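Local structure of exotoxin 6 (Staphylococcus aureus subsp. aureus Mu50, 4ZYS) at residues E12-H15 with Y16-P20; Q96-I99 with D100-H103; D134-L137 with R138-A141. The protein is a secreted two-domain exotoxin of the staphylococcal superantigen-like family that probably binds sugar-bearing host molecules, although its exact target is not established. All coordinates share one frame; numbering follows the deposited sequence.

Along the chain the three contacts come in series: interaction 1 on helix 10-17, interaction 2 in the loop joining strand 84-92 to strand 106-111, and interaction 3 on helix 130-145. By sequence family, interactions 1 and 3 belong to different domains, OB-fold and beta-grasp, yet their centres are only about 10 Å apart and they touch: Tyr-17 OH lies 2.7 Å from Asp-134 OD2, a probable hydrogen bond. The N-terminal helix thus packs on the beta-grasp helix. Interaction 2 stands apart: its centre lies about 30 Å from that of interaction 1 and about 23 Å from that of interaction 3. The two domains are therefore joined both by the connecting chain and by packed helices.

Interaction 1: residues E12-H15 with Y16-P20; sequences ELKH and YYNKP
Leu-13 O receives the backbone N of Tyr-17 at 2.9 Å, and the same oxygen lies at the edge of the Tyr-17 ring, near its plane, with Leu-13 O 3.3 Å from Tyr-17 CD2. With CG beside its own backbone N (chi1 -76°), the ring turns back along the helix instead of continuing forward. One residue earlier, Tyr-16 N bonds to Glu-12 O at 3.0 Å, an almost straight i to i+4 link.

As the chain leaves the helix, two bonds span three residues. Asn-18 N reaches His-15 O at 3.3 Å and approaches from above the carbonyl plane, 70° out of it; Lys-19 N bonds to Tyr-16 O with the same spacing. Lys-19 CG lies 3.5 Å from His-15 O, and Lys-19 CE comes to 4.2 Å from His-15 NE2.

Further out, the two neighbouring tyrosines pack on each other: Tyr-16 CD2 stands 3.5 Å above the Tyr-17 ring plane, over its centre. This packing and the hydroxyl bonds probably limit the rotation of both rings, Tyr-16 OH bonding to Glu-76 and Tyr-17 OH to Asp-134 and to the backbone N of Leu-175. His-15 NE2 is held by Asp-78, while Lys-19 NZ bonds to the carbonyls of Arg-75 and Gly-77, so the exposed flank is tied to the loop after strand 69-74. The geometry is that of the closing turn of a short N-terminal helix set between the OB-fold and beta-grasp domains, an arrangement belonging to the superantigen-like toxin fold.

Interaction 2: residues Q96-I99 with D100-H103; sequences QPFI and DYIH
The rings of Phe-98 and Tyr-101 form an offset edge-to-face pair, Phe-98 presenting its edge to the face of Tyr-101. Their centroids are 5.2 Å apart and their planes meet at 65°. Phe-98 CD1 makes the nearest approach, 3.5 Å from Tyr-101 CD1, and Tyr-101 CG lies in the plane of the phenylalanine ring. The Phe-98 ring also takes part in a cation-pi contact with Arg-187, whose side chain touches Tyr-101 as well. The two side chains run side by side and point the same way: with CG opposite its backbone N (chi1 -176°), the Tyr-101 ring lies beside that of Phe-98, which carries CG next to its own backbone N.

The backbone explains why the two residues meet. They are the first and last of a type I beta turn, closed by Tyr-101 N donating to Phe-98 O at 3.3 Å. The donor stands well above the carbonyl plane, 73° out of it, and the same oxygen accepts from Asn-94 ND2. Tyr-101 CB also lies 3.2 Å from Phe-98 O.

Two waters bridge polar atoms around the turn. One donates to Pro-97 O and, at 3.3 Å, to Asp-100 OD1; the other spans Ile-99 O at 2.9 Å and Tyr-101 O. Lying at the surface, the turn belongs to the connection from strand 84-92 of the OB-fold part to strand 106-111 of the beta-grasp part, with Phe-98 against Glu-126 and His-103 beyond it bonded to Ile-189 on strand 189-196.

Interaction 3: residues D134-L137 with R138-A141; sequences DYRL and RERA
Arg-138 meets Asp-134 along almost its whole length. Its CB sits 3.4 Å from Asp-134 O, the carbonyl that also accepts Arg-138 N, and CG comes closer to that oxygen, at 3.2 Å. Because CG lies beside the arginine's own backbone N (chi1 -69°) and the chain is extended onward to NE, CD passes 3.9 Å from Asp-134 OD1. The guanidinium then grips this one oxygen side-on: NE at 2.7 Å, from above the carboxylate plane, and NH2 at 3.0 Å, on the syn lone pair. Both bonds lie near the guanidinium plane, which stands at 86° to the carboxylate. NH1, at the remaining tip, bonds to Gln-173 O and Tyr-148 OH.

This is an i to i+4 salt bridge on helix 130-145, the helix laid across the sheet in the beta-grasp fold; Leu-137 packs on strand 106-111, and Asp-134 and Arg-138 touch Ile-169 of strand 166-170.

A second bridge has i to i+3 spacing and different geometry. Arg-136 NH1 reaches Glu-139 OE1 at 3.0 Å, the two side chains running side by side with their flat groups only 16° apart. A water donates to both Glu-139 OE1 and Arg-136 O, at 2.7 Å from the latter, tying the carboxylate to the backbone. Another water, in the plane of the Tyr-135 ring, links Tyr-135 OH to Glu-139 OE2.

Interaction 1: residues E12-H15 with Y16-P20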
loop_
_atom_site.group_PDB
_atom_site.type_symbol
_atom_site.label_atom_id
_atom_site.label_comp_id
_atom_site.label_asym_id
_atom_site.label_seq_id
_atom_site.Cartn_x
_atom_site.Cartn_y
_atom_site.Cartn_z
ATOM N N GLU A 12 0.539 -4.141 -17.670
ATOM C CA GLU A 12 0.278 -2.895 -16.949
ATOM C C GLU A 12 0.401 -3.130 -15.438
ATOM O O GLU A 12 1.145 -2.419 -14.783
ATOM C CB GLU A 12 -1.117 -2.346 -17.306
ATOM C CG GLU A 12 -1.228 -1.863 -18.751
ATOM C CD GLU A 12 -2.619 -1.648 -19.326
ATOM O OE1 GLU A 12 -3.627 -1.938 -18.637
ATOM O OE2 GLU A 12 -2.692 -1.222 -20.501
ATOM N N LEU A 13 -0.282 -4.149 -14.900
ATOM C CA LEU A 13 -0.243 -4.515 -13.471
ATOM C C LEU A 13 1.190 -4.928 -13.037
ATOM O O LEU A 13 1.682 -4.454 -12.019
ATOM C CB LEU A 13 -1.264 -5.629 -13.180
ATOM C CG LEU A 13 -2.744 -5.283 -13.498
ATOM C CD1 LEU A 13 -3.583 -6.532 -13.652
ATOM C CD2 LEU A 13 -3.355 -4.372 -12.465
ATOM N N LYS A 14 1.888 -5.707 -13.856
ATOM C CA LYS A 14 3.266 -6.089 -13.569
ATOM C C LYS A 14 4.165 -4.846 -13.487
ATOM O O LYS A 14 4.892 -4.699 -12.507
ATOM C CB LYS A 14 3.808 -7.071 -14.615
ATOM C CG LYS A 14 4.965 -7.919 -14.085
ATOM C CD LYS A 14 5.628 -8.710 -15.195
ATOM C CE LYS A 14 6.792 -9.559 -14.732
ATOM N NZ LYS A 14 8.039 -8.764 -14.494
ATOM N N HIS A 15 4.090 -3.955 -14.498
ATOM C CA HIS A 15 4.900 -2.745 -14.568
ATOM C C HIS A 15 4.659 -1.854 -13.326
ATOM O O HIS A 15 5.613 -1.469 -12.636
ATOM C CB HIS A 15 4.613 -1.974 -15.876
ATOM C CG HIS A 15 5.368 -0.688 -15.962
ATOM N ND1 HIS A 15 6.726 -0.662 -16.303
ATOM C CD2 HIS A 15 4.969 0.570 -15.651
ATOM C CE1 HIS A 15 7.081 0.615 -16.246
ATOM N NE2 HIS A 15 6.061 1.394 -15.855
ATOM N N TYR A 16 3.381 -1.587 -13.015
ATOM C CA TYR A 16 2.994 -0.758 -11.878
ATOM C C TYR A 16 3.506 -1.352 -10.565
ATOM O O TYR A 16 4.163 -0.642 -9.790
ATOM C CB TYR A 16 1.456 -0.579 -11.843
ATOM C CG TYR A 16 0.981 0.305 -10.718
ATOM C CD1 TYR A 16 1.041 1.689 -10.822
ATOM C CD2 TYR A 16 0.506 -0.241 -9.530
ATOM C CE1 TYR A 16 0.628 2.508 -9.780
ATOM C CE2 TYR A 16 0.082 0.569 -8.482
ATOM C CZ TYR A 16 0.156 1.943 -8.608
ATOM O OH TYR A 16 -0.253 2.749 -7.581
ATOM N N TYR A 17 3.249 -2.663 -10.328
ATOM C CA TYR A 17 3.627 -3.313 -9.081
ATOM C C TYR A 17 5.122 -3.692 -9.009
ATOM O O TYR A 17 5.568 -4.076 -7.932
ATOM C CB TYR A 17 2.701 -4.490 -8.781
ATOM C CG TYR A 17 1.377 -3.954 -8.267
ATOM C CD1 TYR A 17 1.292 -3.339 -7.018
ATOM C CD2 TYR A 17 0.257 -3.890 -9.098
ATOM C CE1 TYR A 17 0.109 -2.768 -6.574
ATOM C CE2 TYR A 17 -0.938 -3.332 -8.656
ATOM C CZ TYR A 17 -1.013 -2.788 -7.386
ATOM O OH TYR A 17 -2.185 -2.218 -6.936
ATOM N N ASN A 18 5.919 -3.435 -10.066
ATOM C CA ASN A 18 7.378 -3.620 -10.033
ATOM C C ASN A 18 8.104 -2.258 -9.854
ATOM O O ASN A 18 9.331 -2.234 -9.793
ATOM C CB ASN A 18 7.892 -4.335 -11.299
ATOM C CG ASN A 18 7.727 -5.846 -11.253
ATOM O OD1 ASN A 18 7.626 -6.461 -10.187
ATOM N ND2 ASN A 18 7.688 -6.483 -12.409
ATOM N N LYS A 19 7.347 -1.129 -9.785
ATOM C CA LYS A 19 7.912 0.230 -9.644
ATOM C C LYS A 19 8.701 0.369 -8.338
ATOM O O LYS A 19 8.224 -0.103 -7.307
ATOM C CB LYS A 19 6.808 1.301 -9.690
ATOM C CG LYS A 19 6.241 1.569 -11.066
ATOM C CD LYS A 19 5.025 2.473 -10.962
ATOM C CE LYS A 19 4.623 3.136 -12.262
ATOM N NZ LYS A 19 5.213 4.490 -12.395
ATOM N N PRO A 20 9.908 0.978 -8.345
ATOM C CA PRO A 20 10.659 1.126 -7.080
ATOM C C PRO A 20 9.876 1.947 -6.051
ATOM O O PRO A 20 9.181 2.898 -6.394
ATOM C CB PRO A 20 11.944 1.847 -7.504
ATOM C CG PRO A 20 12.025 1.687 -8.987
ATOM C CD PRO A 20 10.606 1.641 -9.464
#

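Interaction 2: residues Q96-I99 with D100-H103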
loop_
_atom_site.group_PDB
_atom_site.type_symbol
_atom_site.label_atom_id
_atom_site.label_comp_id
_atom_site.label_asym_id
_atom_site.label_seq_id
_atom_site.Cartn_x
_atom_site.Cartn_y
_atom_site.Cartn_z
ATOM N N GLN A 96 6.833 5.834 20.767
ATOM C CA GLN A 96 8.109 5.384 21.328
ATOM C C GLN A 96 8.044 3.921 21.863
ATOM O O GLN A 96 8.959 3.161 21.526
ATOM C CB GLN A 96 8.601 6.356 22.427
ATOM C CG GLN A 96 10.128 6.488 22.521
ATOM C CD GLN A 96 10.815 6.884 21.226
ATOM O OE1 GLN A 96 10.389 7.789 20.504
ATOM N NE2 GLN A 96 11.902 6.208 20.902
ATOM N N PRO A 97 6.995 3.454 22.611
ATOM C CA PRO A 97 6.995 2.037 23.059
ATOM C C PRO A 97 7.019 1.023 21.905
ATOM O O PRO A 97 7.463 -0.109 22.094
ATOM C CB PRO A 97 5.674 1.909 23.836
ATOM C CG PRO A 97 5.335 3.286 24.258
ATOM C CD PRO A 97 5.801 4.163 23.132
ATOM N N PHE A 98 6.582 1.457 20.713
ATOM C CA PHE A 98 6.443 0.631 19.513
ATOM C C PHE A 98 7.522 0.823 18.407
ATOM O O PHE A 98 7.298 0.350 17.291
ATOM C CB PHE A 98 5.046 0.880 18.907
ATOM C CG PHE A 98 3.952 0.148 19.642
ATOM C CD1 PHE A 98 3.603 -1.147 19.285
ATOM C CD2 PHE A 98 3.264 0.759 20.689
ATOM C CE1 PHE A 98 2.628 -1.845 20.003
ATOM C CE2 PHE A 98 2.264 0.069 21.388
ATOM C CZ PHE A 98 1.953 -1.230 21.042
ATOM N N ILE A 99 8.692 1.426 18.713
ATOM C CA ILE A 99 9.756 1.627 17.706
ATOM C C ILE A 99 10.300 0.261 17.186
ATOM O O ILE A 99 10.477 0.090 15.977
ATOM C CB ILE A 99 10.906 2.557 18.243
ATOM C CG1 ILE A 99 10.411 4.006 18.531
ATOM C CG2 ILE A 99 12.147 2.575 17.335
ATOM C CD1 ILE A 99 9.840 4.811 17.376
ATOM N N ASP A 100 10.511 -0.705 18.077
ATOM C CA ASP A 100 11.058 -2.005 17.681
ATOM C C ASP A 100 9.967 -3.051 17.377
ATOM O O ASP A 100 10.289 -4.241 17.255
ATOM C CB ASP A 100 11.994 -2.533 18.787
ATOM C CG ASP A 100 11.355 -2.712 20.166
ATOM O OD1 ASP A 100 10.113 -2.500 20.288
ATOM O OD2 ASP A 100 12.097 -3.048 21.130
ATOM N N TYR A 101 8.698 -2.612 17.249
ATOM C CA TYR A 101 7.541 -3.481 17.048
ATOM C C TYR A 101 7.616 -4.425 15.822
ATOM O O TYR A 101 7.913 -4.006 14.709
ATOM C CB TYR A 101 6.256 -2.648 16.978
ATOM C CG TYR A 101 4.998 -3.472 16.867
ATOM C CD1 TYR A 101 4.550 -4.245 17.934
ATOM C CD2 TYR A 101 4.249 -3.475 15.695
ATOM C CE1 TYR A 101 3.383 -5.002 17.837
ATOM C CE2 TYR A 101 3.087 -4.228 15.584
ATOM C CZ TYR A 101 2.657 -4.992 16.656
ATOM O OH TYR A 101 1.511 -5.733 16.535
ATOM N N ILE A 102 7.354 -5.722 16.071
ATOM C CA ILE A 102 7.278 -6.776 15.050
ATOM C C ILE A 102 6.001 -7.562 15.311
ATOM O O ILE A 102 5.719 -7.937 16.451
ATOM C CB ILE A 102 8.533 -7.717 14.954
ATOM C CG1 ILE A 102 9.826 -6.903 14.801
ATOM C CG2 ILE A 102 8.413 -8.722 13.762
ATOM C CD1 ILE A 102 10.907 -7.399 15.568
ATOM N N HIS A 103 5.226 -7.785 14.250
ATOM C CA HIS A 103 3.986 -8.550 14.274
ATOM C C HIS A 103 3.992 -9.504 13.100
ATOM O O HIS A 103 4.281 -9.082 11.988
ATOM C CB HIS A 103 2.770 -7.620 14.226
ATOM C CG HIS A 103 1.487 -8.331 14.478
ATOM N ND1 HIS A 103 1.170 -8.813 15.735
ATOM C CD2 HIS A 103 0.488 -8.642 13.621
ATOM C CE1 HIS A 103 -0.015 -9.390 15.605
ATOM N NE2 HIS A 103 -0.454 -9.325 14.346
HETATM O O HOH W 1 9.822 -1.031 23.208
HETATM O O HOH W 2 9.556 -1.909 14.116
#

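Interaction 3: residues D134-L137 with R138-A141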
loop_
_atom_site.group_PDB
_atom_site.type_symbol
_atom_site.label_atom_id
_atom_site.label_comp_id
_atom_site.label_asym_id
_atom_site.label_seq_id
_atom_site.Cartn_x
_atom_site.Cartn_y
_atom_site.Cartn_z
ATOM N N ASP A 134 -0.943 -3.695 -0.028
ATOM C CA ASP A 134 -1.300 -4.051 -1.406
ATOM C C ASP A 134 -0.038 -4.261 -2.248
ATOM O O ASP A 134 0.123 -5.336 -2.820
ATOM C CB ASP A 134 -2.205 -2.974 -2.024
ATOM C CG ASP A 134 -2.504 -3.149 -3.494
ATOM O OD1 ASP A 134 -3.192 -4.135 -3.848
ATOM O OD2 ASP A 134 -2.125 -2.266 -4.278
ATOM N N TYR A 135 0.887 -3.296 -2.226
ATOM C CA TYR A 135 2.113 -3.386 -2.990
ATOM C C TYR A 135 2.977 -4.566 -2.561
ATOM O O TYR A 135 3.444 -5.311 -3.423
ATOM C CB TYR A 135 2.926 -2.082 -2.890
ATOM C CG TYR A 135 4.177 -2.118 -3.744
ATOM C CD1 TYR A 135 5.358 -2.660 -3.259
ATOM C CD2 TYR A 135 4.182 -1.583 -5.024
ATOM C CE1 TYR A 135 6.508 -2.710 -4.043
ATOM C CE2 TYR A 135 5.326 -1.632 -5.824
ATOM C CZ TYR A 135 6.489 -2.190 -5.323
ATOM O OH TYR A 135 7.632 -2.251 -6.076
ATOM N N ARG A 136 3.260 -4.679 -1.252
ATOM C CA ARG A 136 4.162 -5.705 -0.719
ATOM C C ARG A 136 3.600 -7.125 -0.899
ATOM O O ARG A 136 4.373 -8.058 -1.137
ATOM C CB ARG A 136 4.494 -5.440 0.758
ATOM C CG ARG A 136 5.290 -4.150 1.001
ATOM C CD ARG A 136 6.699 -4.240 0.400
ATOM N NE ARG A 136 7.526 -3.097 0.775
ATOM C CZ ARG A 136 8.609 -2.714 0.113
ATOM N NH1 ARG A 136 8.978 -3.344 -0.996
ATOM N NH2 ARG A 136 9.313 -1.685 0.535
ATOM N N LEU A 137 2.279 -7.294 -0.822
ATOM C CA LEU A 137 1.718 -8.631 -1.004
ATOM C C LEU A 137 1.735 -9.020 -2.506
ATOM O O LEU A 137 2.065 -10.153 -2.848
ATOM C CB LEU A 137 0.314 -8.734 -0.395
ATOM C CG LEU A 137 0.270 -8.665 1.160
ATOM C CD1 LEU A 137 -1.124 -8.329 1.653
ATOM C CD2 LEU A 137 0.809 -9.920 1.802
ATOM N N ARG A 138 1.455 -8.059 -3.384
ATOM C CA ARG A 138 1.496 -8.280 -4.827
ATOM C C ARG A 138 2.947 -8.527 -5.266
ATOM O O ARG A 138 3.148 -9.389 -6.096
ATOM C CB ARG A 138 0.848 -7.097 -5.590
ATOM C CG ARG A 138 -0.683 -7.014 -5.377
ATOM C CD ARG A 138 -1.359 -6.266 -6.494
ATOM N NE ARG A 138 -2.605 -5.630 -6.050
ATOM C CZ ARG A 138 -3.634 -5.338 -6.843
ATOM N NH1 ARG A 138 -3.602 -5.660 -8.128
ATOM N NH2 ARG A 138 -4.700 -4.721 -6.357
ATOM N N GLU A 139 3.940 -7.858 -4.648
ATOM C CA GLU A 139 5.387 -8.027 -4.904
ATOM C C GLU A 139 5.842 -9.470 -4.637
ATOM O O GLU A 139 6.555 -10.042 -5.455
ATOM C CB GLU A 139 6.194 -7.054 -4.022
ATOM C CG GLU A 139 7.703 -7.108 -4.215
ATOM C CD GLU A 139 8.454 -6.087 -3.387
ATOM O OE1 GLU A 139 8.097 -5.905 -2.199
ATOM O OE2 GLU A 139 9.402 -5.472 -3.926
ATOM N N ARG A 140 5.414 -10.038 -3.505
ATOM C CA ARG A 140 5.687 -11.410 -3.069
ATOM C C ARG A 140 5.035 -12.407 -4.063
ATOM O O ARG A 140 5.708 -13.322 -4.523
ATOM C CB ARG A 140 5.135 -11.564 -1.635
ATOM C CG ARG A 140 5.324 -12.904 -0.935
ATOM C CD ARG A 140 6.657 -13.094 -0.249
ATOM N NE ARG A 140 7.020 -12.064 0.738
ATOM C CZ ARG A 140 6.923 -12.208 2.054
ATOM N NH1 ARG A 140 6.412 -13.316 2.573
ATOM N NH2 ARG A 140 7.346 -11.248 2.861
ATOM N N ALA A 141 3.749 -12.194 -4.434
ATOM C CA ALA A 141 3.015 -13.020 -5.400
ATOM C C ALA A 141 3.665 -12.984 -6.805
ATOM O O ALA A 141 3.672 -14.002 -7.492
ATOM C CB ALA A 141 1.575 -12.551 -5.488
HETATM O O HOH W 3 10.206 -2.702 -5.329
HETATM O O HOH W 4 8.376 -5.521 -6.982
HETATM O O HOH W 5 7.031 -7.899 -0.700
#